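Local coordinates for protein pyruvate kinase (Pseudomonas aeruginosa, PDB 6QXL) that probably catalyses the last step of glycolysis, transferring the phosphoryl group of phosphoenolpyruvate to ADP to give pyruvate and ATP, at residues A[453-458]-A[473-478]; A[363-368]-A[390-395]. All coordinates share one frame; numbering follows the deposited sequence.

Interaction 1: A[453-458]-A[473-478]; sequences GDWVIL and MKVLHV
The beta hairpin that closes the C-terminal alpha/beta domain of pyruvate kinase pairs Trp455–Leu458 with Lys474–His477, its strand segments running antiparallel at 154° with their axes 4.6 Å apart. Val456 with Leu476 and Leu458 with Lys474 are hydrogen-bonded pairs, each with two N-H to O=C bonds; Leu476 N to Val456 O, for instance, measures 2.9 Å and is almost straight. Trp455 with His477 and Ile457 with Val475 alternate as non-hydrogen-bonded pairs, and there CA-H groups lean on carbonyl oxygens, as Ile457 CA does on Lys474 O. The pairing continues past the strand end: Val478 N donates to Asp454 O and Gly453 N to Val478 O, the latter at 2.8 Å.

Trp455 and His477 form an offset stack, the imidazole lying over one face of the indole. The evidence is a 1° angle between planes and 4.2 Å from the centroid of the indole's five-membered ring to that of the imidazole. His477 CB makes a CH-pi contact over the face of the Trp455 six-membered ring, 3.6 Å from its centroid and close to the ring normal. With CG anti to the backbone N (chi1 -164°), the imidazole swings back toward the start of the opposite strand, where its edge meets Asp454 O, and NE2 makes a weak, bent bond to Gly453 O at 3.0 Å. Val475 CG1 lies 3.6 Å from Trp455 CE3, and Ile457 CG2 meets Met473 CG on the same side of the sheet.

On the other face, Leu458 CB touches Leu476 CD1. Strand 455-461 also bonds to strand 377-383, while Met473 and Lys474 pair with a strand of the second subunit, an edge-strand arrangement typical of a sheet that runs on across a subunit interface.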
ATOM      1  N   GLY A 453      13.565  33.904  -7.071  1.00 55.61           N
ATOM      2  CA  GLY A 453      12.289  33.366  -6.597  1.00 60.01           C
ATOM      3  C   GLY A 453      12.259  31.847  -6.464  1.00 59.56           C
ATOM      4  O   GLY A 453      11.522  31.318  -5.629  1.00 56.48           O
ATOM      5  N   ASP A 454      13.061  31.158  -7.269  1.00 54.46           N
ATOM      6  CA  ASP A 454      13.226  29.730  -7.123  1.00 51.44           C
ATOM      7  C   ASP A 454      14.007  29.395  -5.851  1.00 49.11           C
ATOM      8  O   ASP A 454      14.735  30.224  -5.319  1.00 37.74           O
ATOM      9  CB  ASP A 454      13.965  29.138  -8.337  1.00 54.80           C
ATOM     10  CG  ASP A 454      13.182  29.257  -9.639  1.00 57.81           C
ATOM     11  OD1 ASP A 454      11.928  29.302  -9.618  1.00 57.89           O
ATOM     12  OD2 ASP A 454      13.840  29.301 -10.708  1.00 62.61           O
ATOM     13  N   TRP A 455      13.821  28.173  -5.374  1.00 48.34           N
ATOM     14  CA  TRP A 455      14.566  27.638  -4.243  1.00 43.85           C
ATOM     15  C   TRP A 455      15.531  26.566  -4.701  1.00 38.91           C
ATOM     16  O   TRP A 455      15.397  26.011  -5.771  1.00 38.99           O
ATOM     17  CB  TRP A 455      13.604  27.027  -3.224  1.00 44.40           C
ATOM     18  CG  TRP A 455      12.736  27.989  -2.547  1.00 39.68           C
ATOM     19  CD1 TRP A 455      11.571  28.528  -3.021  1.00 41.60           C
ATOM     20  CD2 TRP A 455      12.935  28.513  -1.253  1.00 39.33           C
ATOM     21  NE1 TRP A 455      11.028  29.384  -2.085  1.00 44.61           N
ATOM     22  CE2 TRP A 455      11.849  29.396  -0.987  1.00 41.75           C
ATOM     23  CE3 TRP A 455      13.928  28.346  -0.283  1.00 41.73           C
ATOM     24  CZ2 TRP A 455      11.739  30.100   0.199  1.00 37.35           C
ATOM     25  CZ3 TRP A 455      13.823  29.056   0.905  1.00 41.64           C
ATOM     26  CH2 TRP A 455      12.721  29.914   1.139  1.00 38.48           C
ATOM     27  N   VAL A 456      16.480  26.241  -3.846  1.00 36.17           N
ATOM     28  CA  VAL A 456      17.555  25.331  -4.195  1.00 35.48           C
ATOM     29  C   VAL A 456      18.012  24.605  -2.940  1.00 33.18           C
ATOM     30  O   VAL A 456      17.898  25.131  -1.850  1.00 39.83           O
ATOM     31  CB  VAL A 456      18.703  26.148  -4.879  1.00 37.52           C
ATOM     32  CG1 VAL A 456      20.115  25.896  -4.360  1.00 39.26           C
ATOM     33  CG2 VAL A 456      18.636  25.877  -6.344  1.00 39.59           C
ATOM     34  N   ILE A 457      18.573  23.428  -3.125  1.00 29.99           N
ATOM     35  CA  ILE A 457      19.163  22.687  -2.011  1.00 33.70           C
ATOM     36  C   ILE A 457      20.667  22.694  -2.196  1.00 35.35           C
ATOM     37  O   ILE A 457      21.153  22.445  -3.297  1.00 43.39           O
ATOM     38  CB  ILE A 457      18.673  21.227  -1.943  1.00 34.42           C
ATOM     39  CG1 ILE A 457      17.212  21.202  -1.511  1.00 37.59           C
ATOM     40  CG2 ILE A 457      19.526  20.402  -0.989  1.00 31.48           C
ATOM     41  CD1 ILE A 457      16.612  19.819  -1.436  1.00 39.42           C
ATOM     42  N   LEU A 458      21.402  22.976  -1.129  1.00 33.93           N
ATOM     43  CA  LEU A 458      22.840  22.868  -1.161  1.00 32.77           C
ATOM     44  C   LEU A 458      23.259  21.862  -0.127  1.00 30.48           C
ATOM     45  O   LEU A 458      22.787  21.907   1.004  1.00 32.56           O
ATOM     46  CB  LEU A 458      23.479  24.231  -0.887  1.00 34.22           C
ATOM     47  CG  LEU A 458      24.987  24.307  -1.173  1.00 36.53           C
ATOM     48  CD1 LEU A 458      25.358  25.707  -1.587  1.00 41.22           C
ATOM     49  CD2 LEU A 458      25.846  23.883   0.007  1.00 37.19           C
ATOM     50  N   MET A 473      22.609  20.058   4.929  1.00 34.53           N
ATOM     51  CA  MET A 473      21.654  20.309   3.871  1.00 40.42           C
ATOM     52  C   MET A 473      21.061  21.657   4.141  1.00 41.58           C
ATOM     53  O   MET A 473      20.566  21.885   5.234  1.00 45.72           O
ATOM     54  CB  MET A 473      20.535  19.248   3.889  1.00 41.33           C
ATOM     55  CG  MET A 473      19.501  19.394   2.774  1.00 38.71           C
ATOM     56  SD  MET A 473      18.080  18.297   2.926  1.00 43.68           S
ATOM     57  CE  MET A 473      16.957  19.397   3.789  1.00 45.01           C
ATOM     58  N   LYS A 474      21.097  22.548   3.157  1.00 37.09           N
ATOM     59  CA  LYS A 474      20.524  23.884   3.292  1.00 35.62           C
ATOM     60  C   LYS A 474      19.513  24.078   2.204  1.00 33.78           C
ATOM     61  O   LYS A 474      19.687  23.597   1.096  1.00 40.70           O
ATOM     62  CB  LYS A 474      21.595  24.985   3.152  1.00 42.57           C
ATOM     63  CG  LYS A 474      22.549  25.146   4.335  1.00 52.56           C
ATOM     64  CD  LYS A 474      23.704  26.096   4.036  1.00 60.61           C
ATOM     65  CE  LYS A 474      24.180  26.945   5.242  1.00 62.74           C
ATOM     66  NZ  LYS A 474      23.487  28.267   5.207  1.00 63.90           N
ATOM     67  N   VAL A 475      18.467  24.818   2.498  1.00 33.03           N
ATOM     68  CA  VAL A 475      17.457  25.173   1.514  1.00 34.00           C
ATOM     69  C   VAL A 475      17.504  26.699   1.369  1.00 39.85           C
ATOM     70  O   VAL A 475      17.227  27.425   2.318  1.00 45.91           O
ATOM     71  CB  VAL A 475      16.065  24.682   1.968  1.00 31.13           C
ATOM     72  CG1 VAL A 475      14.963  25.140   1.024  1.00 31.94           C
ATOM     73  CG2 VAL A 475      16.066  23.176   2.081  1.00 30.86           C
ATOM     74  N   LEU A 476      17.860  27.161   0.177  1.00 41.29           N
ATOM     75  CA  LEU A 476      18.181  28.561  -0.070  1.00 41.52           C
ATOM     76  C   LEU A 476      17.251  29.158  -1.098  1.00 42.67           C
ATOM     77  O   LEU A 476      16.853  28.493  -2.037  1.00 49.68           O
ATOM     78  CB  LEU A 476      19.619  28.698  -0.545  1.00 40.92           C
ATOM     79  CG  LEU A 476      20.660  27.974   0.309  1.00 42.79           C
ATOM     80  CD1 LEU A 476      22.047  28.056  -0.358  1.00 44.06           C
ATOM     81  CD2 LEU A 476      20.688  28.514   1.721  1.00 42.74           C
ATOM     82  N   HIS A 477      16.902  30.420  -0.901  1.00 46.36           N
ATOM     83  CA  HIS A 477      15.985  31.145  -1.773  1.00 49.91           C
ATOM     84  C   HIS A 477      16.829  32.022  -2.702  1.00 53.10           C
ATOM     85  O   HIS A 477      17.581  32.874  -2.239  1.00 54.14           O
ATOM     86  CB  HIS A 477      15.015  31.997  -0.947  1.00 51.98           C
ATOM     87  CG  HIS A 477      13.811  32.471  -1.694  1.00 52.12           C
ATOM     88  ND1 HIS A 477      12.927  33.391  -1.171  1.00 54.82           N
ATOM     89  CD2 HIS A 477      13.330  32.147  -2.911  1.00 54.17           C
ATOM     90  CE1 HIS A 477      11.946  33.610  -2.032  1.00 49.68           C
ATOM     91  NE2 HIS A 477      12.173  32.876  -3.104  1.00 53.55           N
ATOM     92  N   VAL A 478      16.724  31.788  -4.001  1.00 54.47           N
ATOM     93  CA  VAL A 478      17.522  32.510  -4.976  1.00 55.35           C
ATOM     94  C   VAL A 478      16.999  33.946  -5.057  1.00 54.82           C
ATOM     95  O   VAL A 478      15.845  34.178  -5.426  1.00 49.10           O
ATOM     96  CB  VAL A 478      17.463  31.815  -6.349  1.00 60.44           C
ATOM     97  CG1 VAL A 478      18.126  32.672  -7.419  1.00 63.75           C
ATOM     98  CG2 VAL A 478      18.137  30.453  -6.271  1.00 61.96           C
TER

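Interaction 2: A[363-368]-A[390-395]; sequences IALASM and PLIMSR
Met393 reaches from helix 388-394 into the side of helix 359-373, and its side chain can be traced atom by atom. Met393 CB sits 3.8 Å from Met368 SD, with Met368 CG slightly farther off. Met393 CG lies against Ala364, 3.7 Å from Ala364 CB. Beyond CG the chain is extended (chi2 -178°, chi3 175°), which carries Met393 CE alongside the first helix to Ser367, where it stands 4.1 Å from Ser367 OG. Strands 377-383 and 455-461 cover this side chain as well, through Ile380, Cys382 and Thr459.

Met368 approaches from the opposing helix and crosses Met393 at about a right angle. Bends at chi2 and chi3 fold it over the backbone of its partner, bringing CG, SD and CE all near Met393 O. Ile402 of the neighbouring strand packs on both methionines.

Ala364 marks the closest backbone approach, its CA 5.0 Å from that of Met393, and its methyl fits between two residues of the second helix. One is Met393; the other is Ile392, whose CG2 comes within 3.5 Å of Ala364 CB. This branch of Ile392 is anti to the backbone N, while CG1 leads away. Leu365 CD2 reaches the same CG2 at 4.2 Å.

The short helix segments cross at -43° with axes 8.3 Å apart. No hydrogen bond spans them: Ser367 OG instead donates to Ile363 O within its own helix, at 2.7 Å, and Ser367 N reaches that oxygen from the opposite face of its plane. With the hydroxyl turned inward to its own backbone and all six touching residues buried, the two helices are held together by methyl, methylene and thioether packing, an association consistent with hydrophobic burial and shape fit.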
ATOM      1  N   ILE A 363      22.184  12.438   4.280  1.00 34.95           N
ATOM      2  CA  ILE A 363      21.958  13.766   3.736  1.00 33.84           C
ATOM      3  C   ILE A 363      21.514  13.676   2.286  1.00 31.35           C
ATOM      4  O   ILE A 363      20.653  14.449   1.843  1.00 27.35           O
ATOM      5  CB  ILE A 363      23.230  14.652   3.828  1.00 37.77           C
ATOM      6  CG1 ILE A 363      23.662  14.858   5.284  1.00 37.55           C
ATOM      7  CG2 ILE A 363      22.996  16.007   3.170  1.00 35.80           C
ATOM      8  CD1 ILE A 363      22.769  15.822   6.049  1.00 41.93           C
ATOM      9  N   ALA A 364      22.101  12.750   1.537  1.00 31.56           N
ATOM     10  CA  ALA A 364      21.671  12.554   0.151  1.00 33.78           C
ATOM     11  C   ALA A 364      20.196  12.164   0.103  1.00 31.86           C
ATOM     12  O   ALA A 364      19.391  12.816  -0.581  1.00 30.10           O
ATOM     13  CB  ALA A 364      22.513  11.501  -0.535  1.00 36.50           C
ATOM     14  N   LEU A 365      19.834  11.146   0.881  1.00 30.13           N
ATOM     15  CA  LEU A 365      18.445  10.690   0.891  1.00 31.01           C
ATOM     16  C   LEU A 365      17.502  11.778   1.370  1.00 32.99           C
ATOM     17  O   LEU A 365      16.430  11.971   0.793  1.00 24.99           O
ATOM     18  CB  LEU A 365      18.295   9.433   1.718  1.00 32.03           C
ATOM     19  CG  LEU A 365      19.088   8.273   1.102  1.00 33.32           C
ATOM     20  CD1 LEU A 365      19.065   7.028   1.938  1.00 32.95           C
ATOM     21  CD2 LEU A 365      18.596   7.953  -0.319  1.00 37.18           C
ATOM     22  N   ALA A 366      17.926  12.525   2.392  1.00 35.01           N
ATOM     23  CA  ALA A 366      17.090  13.581   2.933  1.00 33.34           C
ATOM     24  C   ALA A 366      16.845  14.689   1.921  1.00 33.93           C
ATOM     25  O   ALA A 366      15.776  15.303   1.913  1.00 37.41           O
ATOM     26  CB  ALA A 366      17.716  14.140   4.195  1.00 37.30           C
ATOM     27  N   SER A 367      17.828  14.937   1.060  1.00 34.57           N
ATOM     28  CA  SER A 367      17.691  15.957   0.029  1.00 33.64           C
ATOM     29  C   SER A 367      16.722  15.524  -1.048  1.00 32.09           C
ATOM     30  O   SER A 367      15.904  16.327  -1.512  1.00 26.48           O
ATOM     31  CB  SER A 367      19.046  16.276  -0.606  1.00 37.79           C
ATOM     32  OG  SER A 367      20.000  16.635   0.368  1.00 37.61           O
ATOM     33  N   MET A 368      16.810  14.261  -1.462  1.00 29.76           N
ATOM     34  CA  MET A 368      15.860  13.770  -2.472  1.00 32.07           C
ATOM     35  C   MET A 368      14.438  13.786  -1.938  1.00 31.27           C
ATOM     36  O   MET A 368      13.518  14.231  -2.639  1.00 29.72           O
ATOM     37  CB  MET A 368      16.246  12.394  -2.962  1.00 33.28           C
ATOM     38  CG  MET A 368      17.601  12.374  -3.655  1.00 38.41           C
ATOM     39  SD  MET A 368      17.828  13.673  -4.885  1.00 40.80           S
ATOM     40  CE  MET A 368      16.747  13.116  -6.191  1.00 42.24           C
ATOM     41  N   PRO A 390      26.434  12.656  -4.894  1.00 38.48           N
ATOM     42  CA  PRO A 390      25.414  12.646  -5.962  1.00 40.87           C
ATOM     43  C   PRO A 390      25.156  11.243  -6.551  1.00 39.17           C
ATOM     44  O   PRO A 390      24.116  11.023  -7.139  1.00 41.10           O
ATOM     45  CB  PRO A 390      25.960  13.619  -7.007  1.00 41.92           C
ATOM     46  CG  PRO A 390      27.428  13.551  -6.813  1.00 43.65           C
ATOM     47  CD  PRO A 390      27.651  13.360  -5.331  1.00 42.18           C
ATOM     48  N   LEU A 391      26.064  10.295  -6.356  1.00 35.48           N
ATOM     49  CA  LEU A 391      25.745   8.916  -6.663  1.00 34.69           C
ATOM     50  C   LEU A 391      24.537   8.448  -5.862  1.00 38.27           C
ATOM     51  O   LEU A 391      23.603   7.880  -6.425  1.00 38.15           O
ATOM     52  CB  LEU A 391      26.942   8.013  -6.391  1.00 34.98           C
ATOM     53  CG  LEU A 391      26.687   6.502  -6.512  1.00 34.59           C
ATOM     54  CD1 LEU A 391      26.339   6.121  -7.919  1.00 35.84           C
ATOM     55  CD2 LEU A 391      27.887   5.716  -6.076  1.00 36.62           C
ATOM     56  N   ILE A 392      24.540   8.707  -4.556  1.00 40.77           N
ATOM     57  CA  ILE A 392      23.452   8.294  -3.686  1.00 37.47           C
ATOM     58  C   ILE A 392      22.184   9.068  -4.049  1.00 37.58           C
ATOM     59  O   ILE A 392      21.119   8.481  -4.220  1.00 37.27           O
ATOM     60  CB  ILE A 392      23.789   8.505  -2.225  1.00 39.91           C
ATOM     61  CG1 ILE A 392      25.087   7.785  -1.830  1.00 47.41           C
ATOM     62  CG2 ILE A 392      22.645   8.047  -1.328  1.00 41.93           C
ATOM     63  CD1 ILE A 392      25.144   6.314  -2.122  1.00 49.26           C
ATOM     64  N   MET A 393      22.291  10.369  -4.229  1.00 36.04           N
ATOM     65  CA  MET A 393      21.110  11.143  -4.596  1.00 44.16           C
ATOM     66  C   MET A 393      20.414  10.538  -5.818  1.00 40.74           C
ATOM     67  O   MET A 393      19.192  10.407  -5.838  1.00 38.35           O
ATOM     68  CB  MET A 393      21.455  12.602  -4.875  1.00 45.95           C
ATOM     69  CG  MET A 393      21.976  13.371  -3.671  1.00 46.97           C
ATOM     70  SD  MET A 393      22.297  15.075  -4.123  1.00 50.45           S
ATOM     71  CE  MET A 393      22.721  15.765  -2.537  1.00 60.66           C
ATOM     72  N   SER A 394      21.201  10.125  -6.808  1.00 40.84           N
ATOM     73  CA  SER A 394      20.649   9.710  -8.087  1.00 39.50           C
ATOM     74  C   SER A 394      20.103   8.277  -8.092  1.00 38.20           C
ATOM     75  O   SER A 394      19.502   7.867  -9.072  1.00 39.07           O
ATOM     76  CB  SER A 394      21.693   9.907  -9.181  1.00 35.52           C
ATOM     77  OG  SER A 394      22.843   9.140  -8.927  1.00 34.02           O
ATOM     78  N   ARG A 395      20.292   7.536  -6.996  1.00 37.99           N
ATOM     79  CA  ARG A 395      19.586   6.270  -6.812  1.00 35.83           C
ATOM     80  C   ARG A 395      18.093   6.436  -6.540  1.00 36.67           C
ATOM     81  O   ARG A 395      17.363   5.481  -6.610  1.00 38.46           O
ATOM     82  CB  ARG A 395      20.165   5.454  -5.663  1.00 38.20           C
ATOM     83  CG  ARG A 395      21.650   5.153  -5.684  1.00 36.55           C
ATOM     84  CD  ARG A 395      22.143   4.581  -6.978  1.00 35.18           C
ATOM     85  NE  ARG A 395      22.306   5.635  -7.979  1.00 34.45           N
ATOM     86  CZ  ARG A 395      22.425   5.420  -9.277  1.00 29.73           C
ATOM     87  NH1 ARG A 395      22.393   4.179  -9.766  1.00 26.84           N
ATOM     88  NH2 ARG A 395      22.536   6.460 -10.086  1.00 29.51           N
TER

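Interaction 2 comes first along the chain and interaction 1 follows it, both within the alpha/beta domain, with centres 16 Å apart. Helix 359-373 connects them: one side meets helix 388-394, while Ser367 also meets the hairpin, with Ile457 CD1 3.6 Å from Ser367 O and Met473 SD 3.6 Å from Ser367 OG. Strand 377-383, which pairs with strand 455-461, contributes side chains to the helix contact too. Both contacts touch the second subunit, and each has a side chain about 7 to 8 Å from the bound glucose 6-phosphate; both therefore belong to the region of the domain that lies near the regulator pocket and also touches the second subunit.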